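Local structure of superoxide dismutase 1 (Perkinsus marinus, 2CW2) at residues Ala80-Leu84 with Glu85-Lys89; Ala125-Ile128 with Thr129-Phe132; Asn199-Ala202 with Gln203-Lys206. The protein probably clears superoxide radicals from the cell, acting as an iron-dependent dismutase that converts superoxide into hydrogen peroxide and oxygen. All blocks are in the same frame, centred on the assembly; numbering follows the deposited sequence.

Interaction 1 (Ala80-Leu84 with Glu85-Lys89)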
ATOM      1  N   ALA A  80      -6.939  25.389   6.456  1.00 16.73           N
ATOM      2  CA  ALA A  80      -7.225  26.204   5.278  1.00 18.14           C
ATOM      3  C   ALA A  80      -6.187  27.304   5.015  1.00 18.66           C
ATOM      4  O   ALA A  80      -6.004  27.712   3.874  1.00 20.31           O
ATOM      5  CB  ALA A  80      -8.614  26.797   5.390  1.00 17.11           C
ATOM      6  N   SER A  81      -5.510  27.789   6.051  1.00 18.67           N
ATOM      7  CA  SER A  81      -4.568  28.891   5.872  1.00 19.00           C
ATOM      8  C   SER A  81      -3.203  28.463   5.346  1.00 18.57           C
ATOM      9  O   SER A  81      -2.423  29.307   4.896  1.00 18.79           O
ATOM     10  CB  SER A  81      -4.415  29.705   7.163  1.00 20.79           C
ATOM     11  OG  SER A  81      -3.648  29.016   8.144  1.00 21.90           O
ATOM     12  N   LYS A  82      -2.934  27.158   5.357  1.00 16.72           N
ATOM     13  CA  LYS A  82      -1.608  26.647   5.016  1.00 16.95           C
ATOM     14  C   LYS A  82      -1.515  26.059   3.612  1.00 15.85           C
ATOM     15  O   LYS A  82      -2.442  25.409   3.121  1.00 13.87           O
ATOM     16  CB  LYS A  82      -1.167  25.578   6.027  1.00 16.24           C
ATOM     17  CG  LYS A  82      -1.031  26.090   7.447  1.00 17.87           C
ATOM     18  CD  LYS A  82      -0.244  25.120   8.308  1.00 18.11           C
ATOM     19  CE  LYS A  82       0.127  25.742   9.659  1.00 19.47           C
ATOM     20  NZ  LYS A  82       0.648  24.701  10.627  1.00 19.69           N
ATOM     21  N   THR A  83      -0.355  26.274   3.000  1.00 15.70           N
ATOM     22  CA  THR A  83      -0.049  25.712   1.700  1.00 16.95           C
ATOM     23  C   THR A  83       0.163  24.234   1.945  1.00 15.87           C
ATOM     24  O   THR A  83       0.420  23.823   3.085  1.00 13.10           O
ATOM     25  CB  THR A  83       1.236  26.362   1.166  1.00 18.30           C
ATOM     26  OG1 THR A  83       0.952  27.736   0.805  1.00 20.63           O
ATOM     27  CG2 THR A  83       1.622  25.776  -0.137  1.00 20.65           C
ATOM     28  N   LEU A  84       0.016  23.439   0.896  1.00 14.44           N
ATOM     29  CA  LEU A  84       0.283  22.007   0.997  1.00 15.75           C
ATOM     30  C   LEU A  84       1.645  21.774   1.635  1.00 14.88           C
ATOM     31  O   LEU A  84       1.788  20.940   2.521  1.00 14.63           O
ATOM     32  CB  LEU A  84       0.304  21.425  -0.400  1.00 15.12           C
ATOM     33  CG  LEU A  84      -0.882  20.627  -0.944  1.00 16.88           C
ATOM     34  CD1 LEU A  84      -2.240  20.817  -0.261  1.00 14.77           C
ATOM     35  CD2 LEU A  84      -0.945  20.718  -2.474  1.00 15.41           C
ATOM     36  N   GLU A  85       2.645  22.518   1.162  1.00 14.54           N
ATOM     37  CA  GLU A  85       4.017  22.415   1.659  1.00 15.69           C
ATOM     38  C   GLU A  85       4.120  22.732   3.144  1.00 14.48           C
ATOM     39  O   GLU A  85       4.901  22.110   3.862  1.00 13.44           O
ATOM     40  CB  GLU A  85       4.923  23.382   0.888  1.00 18.00           C
ATOM     41  CG  GLU A  85       5.421  22.847  -0.443  1.00 20.93           C
ATOM     42  CD  GLU A  85       4.834  23.594  -1.615  1.00 22.81           C
ATOM     43  OE1 GLU A  85       3.687  24.085  -1.480  1.00 26.00           O
ATOM     44  OE2 GLU A  85       5.514  23.703  -2.660  1.00 22.83           O
ATOM     45  N   GLN A  86       3.349  23.710   3.612  1.00 14.28           N
ATOM     46  CA  GLN A  86       3.381  24.025   5.049  1.00 14.42           C
ATOM     47  C   GLN A  86       2.745  22.907   5.871  1.00 13.35           C
ATOM     48  O   GLN A  86       3.178  22.619   6.996  1.00 12.99           O
ATOM     49  CB  GLN A  86       2.702  25.369   5.337  1.00 15.50           C
ATOM     50  CG  GLN A  86       3.524  26.557   4.871  1.00 16.12           C
ATOM     51  CD  GLN A  86       2.746  27.849   4.866  1.00 18.34           C
ATOM     52  OE1 GLN A  86       1.548  27.859   4.573  1.00 18.31           O
ATOM     53  NE2 GLN A  86       3.426  28.959   5.195  1.00 19.60           N
ATOM     54  N   ILE A  87       1.701  22.288   5.327  1.00 13.28           N
ATOM     55  CA  ILE A  87       1.075  21.169   6.025  1.00 13.00           C
ATOM     56  C   ILE A  87       2.029  19.961   6.040  1.00 12.55           C
ATOM     57  O   ILE A  87       2.136  19.217   7.035  1.00 13.86           O
ATOM     58  CB  ILE A  87      -0.283  20.793   5.363  1.00 12.86           C
ATOM     59  CG1 ILE A  87      -1.250  21.997   5.366  1.00 12.61           C
ATOM     60  CG2 ILE A  87      -0.877  19.572   6.031  1.00 12.55           C
ATOM     61  CD1 ILE A  87      -2.547  21.782   4.537  1.00 13.82           C
ATOM     62  N   ILE A  88       2.713  19.755   4.931  1.00 11.86           N
ATOM     63  CA  ILE A  88       3.715  18.707   4.865  1.00 10.82           C
ATOM     64  C   ILE A  88       4.776  18.917   5.951  1.00 11.39           C
ATOM     65  O   ILE A  88       5.222  17.970   6.599  1.00 10.43           O
ATOM     66  CB  ILE A  88       4.324  18.650   3.438  1.00 11.43           C
ATOM     67  CG1 ILE A  88       3.286  18.068   2.460  1.00 10.94           C
ATOM     68  CG2 ILE A  88       5.563  17.794   3.443  1.00 10.45           C
ATOM     69  CD1 ILE A  88       3.556  18.351   0.960  1.00 12.50           C
ATOM     70  N   LYS A  89       5.158  20.170   6.179  1.00 11.37           N
ATOM     71  CA  LYS A  89       6.231  20.461   7.119  1.00 14.34           C
ATOM     72  C   LYS A  89       5.775  20.423   8.573  1.00 14.90           C
ATOM     73  O   LYS A  89       6.563  20.132   9.464  1.00 13.69           O
ATOM     74  CB  LYS A  89       6.876  21.824   6.815  1.00 16.82           C
ATOM     75  CG  LYS A  89       7.691  21.873   5.518  1.00 20.21           C
ATOM     76  CD  LYS A  89       8.092  23.327   5.185  1.00 22.53           C
ATOM     77  CE  LYS A  89       9.013  23.430   3.961  1.00 24.24           C
ATOM     78  NZ  LYS A  89      10.366  22.815   4.199  1.00 27.04           N
TER

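Interaction 2 (Ala125-Ile128 with Thr129-Phe132)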
ATOM      1  N   ALA A 125      20.941  16.193 -16.432  1.00 13.91           N
ATOM      2  CA  ALA A 125      21.825  15.188 -17.009  1.00 15.03           C
ATOM      3  C   ALA A 125      23.227  15.373 -16.444  1.00 14.24           C
ATOM      4  O   ALA A 125      23.914  14.410 -16.059  1.00 14.16           O
ATOM      5  CB  ALA A 125      21.813  15.284 -18.545  1.00 15.15           C
ATOM      6  N   GLU A 126      23.648  16.632 -16.373  1.00 14.55           N
ATOM      7  CA  GLU A 126      24.950  16.990 -15.829  1.00 14.39           C
ATOM      8  C   GLU A 126      25.065  16.571 -14.358  1.00 13.39           C
ATOM      9  O   GLU A 126      26.072  16.000 -13.949  1.00 12.28           O
ATOM     10  CB  GLU A 126      25.163  18.509 -15.985  1.00 15.38           C
ATOM     11  CG  GLU A 126      26.475  19.055 -15.451  1.00 20.69           C
ATOM     12  CD  GLU A 126      26.564  20.566 -15.644  1.00 22.69           C
ATOM     13  OE1 GLU A 126      26.769  21.283 -14.636  1.00 24.73           O
ATOM     14  OE2 GLU A 126      26.394  21.030 -16.806  1.00 24.57           O
ATOM     15  N   LEU A 127      24.030  16.847 -13.574  1.00 12.18           N
ATOM     16  CA  LEU A 127      24.060  16.577 -12.128  1.00 12.40           C
ATOM     17  C   LEU A 127      23.987  15.088 -11.865  1.00 11.22           C
ATOM     18  O   LEU A 127      24.616  14.572 -10.926  1.00 11.15           O
ATOM     19  CB  LEU A 127      22.915  17.310 -11.419  1.00 12.17           C
ATOM     20  CG  LEU A 127      23.053  18.846 -11.438  1.00 11.80           C
ATOM     21  CD1 LEU A 127      21.782  19.524 -10.951  1.00 12.74           C
ATOM     22  CD2 LEU A 127      24.249  19.318 -10.619  1.00 13.54           C
ATOM     23  N   ILE A 128      23.238  14.380 -12.708  1.00 11.91           N
ATOM     24  CA  ILE A 128      23.156  12.930 -12.584  1.00 12.46           C
ATOM     25  C   ILE A 128      24.534  12.319 -12.804  1.00 13.20           C
ATOM     26  O   ILE A 128      24.977  11.467 -12.031  1.00 14.64           O
ATOM     27  CB  ILE A 128      22.108  12.338 -13.573  1.00 12.57           C
ATOM     28  CG1 ILE A 128      20.698  12.580 -13.039  1.00 12.12           C
ATOM     29  CG2 ILE A 128      22.342  10.851 -13.779  1.00 12.46           C
ATOM     30  CD1 ILE A 128      19.626  12.199 -13.995  1.00 12.68           C
ATOM     31  N   THR A 129      25.227  12.792 -13.835  1.00 13.96           N
ATOM     32  CA  THR A 129      26.594  12.349 -14.081  1.00 14.20           C
ATOM     33  C   THR A 129      27.479  12.689 -12.905  1.00 14.88           C
ATOM     34  O   THR A 129      28.257  11.848 -12.414  1.00 13.72           O
ATOM     35  CB  THR A 129      27.132  12.977 -15.367  1.00 14.97           C
ATOM     36  OG1 THR A 129      26.408  12.435 -16.486  1.00 15.08           O
ATOM     37  CG2 THR A 129      28.579  12.544 -15.605  1.00 15.40           C
ATOM     38  N   ARG A 130      27.346  13.920 -12.420  1.00 15.00           N
ATOM     39  CA  ARG A 130      28.177  14.353 -11.312  1.00 15.63           C
ATOM     40  C   ARG A 130      28.020  13.451 -10.093  1.00 15.52           C
ATOM     41  O   ARG A 130      29.010  13.057  -9.470  1.00 13.64           O
ATOM     42  CB  ARG A 130      27.882  15.804 -10.961  1.00 15.53           C
ATOM     43  CG  ARG A 130      28.857  16.406  -9.974  1.00 16.21           C
ATOM     44  CD  ARG A 130      28.413  17.728  -9.422  1.00 16.61           C
ATOM     45  NE  ARG A 130      27.274  17.536  -8.534  1.00 15.97           N
ATOM     46  CZ  ARG A 130      26.529  18.524  -8.051  1.00 16.54           C
ATOM     47  NH1 ARG A 130      26.816  19.792  -8.353  1.00 16.26           N
ATOM     48  NH2 ARG A 130      25.502  18.243  -7.248  1.00 15.48           N
ATOM     49  N   ASP A 131      26.777  13.098  -9.763  1.00 14.65           N
ATOM     50  CA  ASP A 131      26.502  12.488  -8.478  1.00 14.50           C
ATOM     51  C   ASP A 131      26.295  10.973  -8.477  1.00 15.55           C
ATOM     52  O   ASP A 131      26.421  10.334  -7.433  1.00 15.20           O
ATOM     53  CB  ASP A 131      25.332  13.196  -7.793  1.00 14.87           C
ATOM     54  CG  ASP A 131      25.641  14.643  -7.487  1.00 15.06           C
ATOM     55  OD1 ASP A 131      26.856  14.996  -7.414  1.00 14.36           O
ATOM     56  OD2 ASP A 131      24.740  15.498  -7.319  1.00 15.11           O
ATOM     57  N   PHE A 132      26.023  10.403  -9.641  1.00 14.24           N
ATOM     58  CA  PHE A 132      25.854   8.959  -9.753  1.00 14.93           C
ATOM     59  C   PHE A 132      26.830   8.362 -10.732  1.00 15.16           C
ATOM     60  O   PHE A 132      26.863   7.140 -10.899  1.00 14.56           O
ATOM     61  CB  PHE A 132      24.436   8.635 -10.227  1.00 13.93           C
ATOM     62  CG  PHE A 132      23.395   9.055  -9.243  1.00 13.52           C
ATOM     63  CD1 PHE A 132      23.042   8.211  -8.192  1.00 14.22           C
ATOM     64  CD2 PHE A 132      22.818  10.302  -9.325  1.00 13.59           C
ATOM     65  CE1 PHE A 132      22.080   8.613  -7.267  1.00 13.67           C
ATOM     66  CE2 PHE A 132      21.863  10.705  -8.414  1.00 13.79           C
ATOM     67  CZ  PHE A 132      21.501   9.862  -7.380  1.00 13.32           C
TER

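Interaction 3 (Asn199-Ala202 with Gln203-Lys206)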
ATOM      1  N   ASN A 199       0.870  -7.460 -10.176  1.00 12.61           N
ATOM      2  CA  ASN A 199       1.933  -7.460  -9.171  1.00 12.57           C
ATOM      3  C   ASN A 199       3.350  -7.268  -9.730  1.00 11.67           C
ATOM      4  O   ASN A 199       4.326  -7.305  -8.971  1.00 11.45           O
ATOM      5  CB  ASN A 199       1.887  -8.739  -8.349  1.00 14.77           C
ATOM      6  CG  ASN A 199       2.428  -9.922  -9.097  1.00 16.20           C
ATOM      7  OD1 ASN A 199       3.391 -10.555  -8.664  1.00 18.71           O
ATOM      8  ND2 ASN A 199       1.846 -10.214 -10.242  1.00 16.40           N
ATOM      9  N   ALA A 200       3.471  -7.074 -11.039  1.00 10.15           N
ATOM     10  CA  ALA A 200       4.785  -6.939 -11.686  1.00 10.08           C
ATOM     11  C   ALA A 200       5.339  -5.516 -11.540  1.00 10.84           C
ATOM     12  O   ALA A 200       5.499  -4.796 -12.533  1.00 10.74           O
ATOM     13  CB  ALA A 200       4.698  -7.358 -13.188  1.00 10.86           C
ATOM     14  N   ARG A 201       5.637  -5.117 -10.309  1.00 10.47           N
ATOM     15  CA  ARG A 201       6.138  -3.756 -10.084  1.00 11.73           C
ATOM     16  C   ARG A 201       7.393  -3.451 -10.894  1.00 10.88           C
ATOM     17  O   ARG A 201       7.545  -2.354 -11.414  1.00  9.70           O
ATOM     18  CB  ARG A 201       6.387  -3.468  -8.612  1.00 12.15           C
ATOM     19  CG  ARG A 201       6.478  -1.926  -8.380  1.00 12.10           C
ATOM     20  CD  ARG A 201       6.953  -1.479  -7.029  1.00 10.46           C
ATOM     21  NE  ARG A 201       6.095  -1.908  -5.935  1.00 10.50           N
ATOM     22  CZ  ARG A 201       6.433  -1.815  -4.655  1.00 12.02           C
ATOM     23  NH1 ARG A 201       7.604  -1.289  -4.313  1.00 12.60           N
ATOM     24  NH2 ARG A 201       5.601  -2.250  -3.712  1.00 12.40           N
ATOM     25  N   ALA A 202       8.279  -4.436 -11.018  1.00 11.47           N
ATOM     26  CA  ALA A 202       9.501  -4.214 -11.785  1.00 12.61           C
ATOM     27  C   ALA A 202       9.184  -3.813 -13.235  1.00 13.17           C
ATOM     28  O   ALA A 202       9.863  -2.971 -13.793  1.00 12.94           O
ATOM     29  CB  ALA A 202      10.388  -5.439 -11.744  1.00 14.45           C
ATOM     30  N   GLN A 203       8.161  -4.424 -13.839  1.00 13.23           N
ATOM     31  CA  GLN A 203       7.811  -4.085 -15.227  1.00 15.28           C
ATOM     32  C   GLN A 203       7.263  -2.652 -15.290  1.00 14.43           C
ATOM     33  O   GLN A 203       7.540  -1.898 -16.223  1.00 14.08           O
ATOM     34  CB  GLN A 203       6.797  -5.078 -15.795  1.00 17.71           C
ATOM     35  CG  GLN A 203       6.457  -4.819 -17.272  1.00 22.07           C
ATOM     36  CD  GLN A 203       5.556  -5.884 -17.863  1.00 25.38           C
ATOM     37  OE1 GLN A 203       5.184  -5.801 -19.049  1.00 27.90           O
ATOM     38  NE2 GLN A 203       5.199  -6.894 -17.053  1.00 25.84           N
ATOM     39  N   TYR A 204       6.498  -2.278 -14.272  1.00 13.11           N
ATOM     40  CA  TYR A 204       5.986  -0.910 -14.155  1.00 11.42           C
ATOM     41  C   TYR A 204       7.130   0.104 -14.068  1.00 10.94           C
ATOM     42  O   TYR A 204       7.112   1.159 -14.723  1.00  9.54           O
ATOM     43  CB  TYR A 204       5.106  -0.816 -12.897  1.00 11.32           C
ATOM     44  CG  TYR A 204       4.827   0.583 -12.381  1.00 11.83           C
ATOM     45  CD1 TYR A 204       4.099   1.498 -13.139  1.00 12.39           C
ATOM     46  CD2 TYR A 204       5.263   0.978 -11.118  1.00 11.63           C
ATOM     47  CE1 TYR A 204       3.849   2.797 -12.656  1.00 11.37           C
ATOM     48  CE2 TYR A 204       4.991   2.236 -10.617  1.00 11.16           C
ATOM     49  CZ  TYR A 204       4.291   3.149 -11.384  1.00 11.19           C
ATOM     50  OH  TYR A 204       4.044   4.406 -10.874  1.00 10.22           O
ATOM     51  N   VAL A 205       8.129  -0.210 -13.251  1.00 11.10           N
ATOM     52  CA  VAL A 205       9.238   0.704 -13.024  1.00 11.10           C
ATOM     53  C   VAL A 205      10.040   0.850 -14.303  1.00 11.55           C
ATOM     54  O   VAL A 205      10.455   1.960 -14.684  1.00 10.37           O
ATOM     55  CB  VAL A 205      10.125   0.239 -11.811  1.00 10.72           C
ATOM     56  CG1 VAL A 205      11.465   1.020 -11.747  1.00  9.05           C
ATOM     57  CG2 VAL A 205       9.342   0.403 -10.496  1.00 10.77           C
ATOM     58  N   LYS A 206      10.248  -0.278 -14.979  1.00 12.86           N
ATOM     59  CA  LYS A 206      10.908  -0.279 -16.282  1.00 14.98           C
ATOM     60  C   LYS A 206      10.224   0.724 -17.221  1.00 15.32           C
ATOM     61  O   LYS A 206      10.894   1.544 -17.875  1.00 15.06           O
ATOM     62  CB  LYS A 206      10.868  -1.703 -16.862  1.00 17.10           C
ATOM     63  CG  LYS A 206      11.632  -1.930 -18.167  1.00 21.30           C
ATOM     64  CD  LYS A 206      11.738  -3.449 -18.478  1.00 23.66           C
ATOM     65  CE  LYS A 206      11.037  -3.769 -19.785  1.00 27.15           C
ATOM     66  NZ  LYS A 206       9.559  -3.939 -19.627  1.00 27.72           N
TER

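Interaction 1 (Ala80-Leu84 with Glu85-Lys89)
The chain leaves helix 77-81 through Lys82 and Thr83 and starts helix 84-90 at once, with Ile87 N bonded to Thr83 O at 3.0 Å and Ile88 N to Leu84 O at 2.8 Å. Thr83 holds the N-cap position, yet the capping bond comes from the other direction: the amide oxygen OE1 of Gln86 folds back and takes the N-H of Thr83 at 2.9 Å, almost straight at 172°. Gln86 has CG beside its own backbone N (chi1 -72°) and an extended chain beyond it, which carries the amide back along the helix start. That oxygen also lies against the CA of Lys82. Beside the amide, the CB of Lys82 rests on CG1 of Ile87 at 3.6 Å, a small apolar contact. On the exposed side the Thr83 methyl CG2 meets the carboxylate atom OE1 of Glu85 at 3.0 Å, a tight approach between side chains running the same way. Farther in, Ile88 lays CG1 against Leu84 O, 3.2 Å away. Leu84 and Ile87 both reach Phe33, and Leu84 also touches Leu69 and Val102, seating the turn on helices 51-73 and 93-110. A glutamine at the third helical position bonding the N-cap amide is the return half of a capping box, here without the threonine's own bond, at a helix start in the alpha-hairpin domain.

Interaction 2 (Ala125-Ile128 with Thr129-Phe132)
Between Ala125 and Thr129 the hydrogen bonds double up: Ala125 O accepts the backbone N of Thr129 at 3.0 Å and its hydroxyl OG1 at 3.2 Å, the two donors arriving from opposite faces of the carbonyl plane. Thr129 can do this because OG1 stands beside its own backbone N (chi1 -68°), facing back down the helix. The regular pattern continues from Arg130 N to Glu126 O, Asp131 N to Leu127 O and Phe132 N to Ile128 O. In the ionic part, the Arg130 guanidinium grips its neighbour side-on, Arg130 NE to Asp131 OD1 and Arg130 NH2 to Asp131 OD2, both at 2.8 Å; OD2 is met through its syn lone pair, OD1 on its syn side but well out of the carboxylate plane. Lys163 forms a second salt bridge to Asp131 OD1 and Leu164 N bonds OD2, while Gly162 O takes Arg130 NH2, so the pair is fastened to the turn before strand 164-170. Apolar contact comes from Leu127, whose CD2 lies over one guanidinium face, 3.5 Å from Arg130 CZ and displaced toward the rim. With the salt bridge, this should limit rotation of the group. Ile128 and Phe132 pack on Leu164, and Phe132 meets Phe138 in a T-shaped stack. This is the closing stretch of an amphipathic helix laid against the edge strand of the three-stranded antiparallel sheet in the C-terminal domain.

Interaction 3 (Asn199-Ala202 with Gln203-Lys206)
Arg201 and Tyr204 meet most closely where CB of Tyr204 comes within 3.2 Å of Arg201 O, which also lies at the ring edge near its plane. Their side chains touch lightly, Arg201 CG 4.2 Å from Tyr204 CD2, with the guanidinium and ring planes 86° apart; what makes this side firm is its anchoring elsewhere. Swinging CG away from the backbone N (chi1 162°) sends the tyrosine into the interior, where OH bonds to the backbone oxygen of Asp187, an iron ligand. The guanidinium has anchors of its own: NH1 bonds to Ala146 O and His149 O, and NE to the hydroxyl of Tyr193. Val205 completes the packed face, setting CG2 3.4 Å from Arg201 O while its side chain presses on helix 135-148. The backbone on this side is regular, with Val205 N bonded to Arg201 O at 2.9 Å. The other flank is looser and more exposed, with Gln203 and Lys206 in the solvent. There Ala200 CB lies loosely beside both ends of the extended Gln203 chain, with Gln203 NE2 at 3.9 Å. Ala200 O takes Tyr204 N at 3.2 Å and, in a weak and bent bond, Gln203 N at 3.0 Å. Lys206 is joined by its N-H to Ala202 O, and of its side chain CB is the part nearby. Tyr204 OH and Arg201 NH1 are thus held by backbone oxygens and Arg201 NE by the Tyr193 hydroxyl, consistent with a place for Tyr204 in the second shell of the iron site.

From the N terminus the three contacts come strictly in series; each joins residues at most five apart, so none closes a long loop, and none nests in or crosses another. Interaction 1 belongs to the alpha-hairpin domain and sits in the connection between its two long helices, 51-73 and 93-110. The chain then enters the C-terminal domain, where interaction 2 ends helix 122-132 against strand 164-170. Past the sheet, interaction 3 starts helix 201-208 beside helix 135-148 and the metal ligand Asp187. Interactions 1 and 3 lie on opposite sides of the chain's centre, their centres about 33 Å apart, and no two of the three touch.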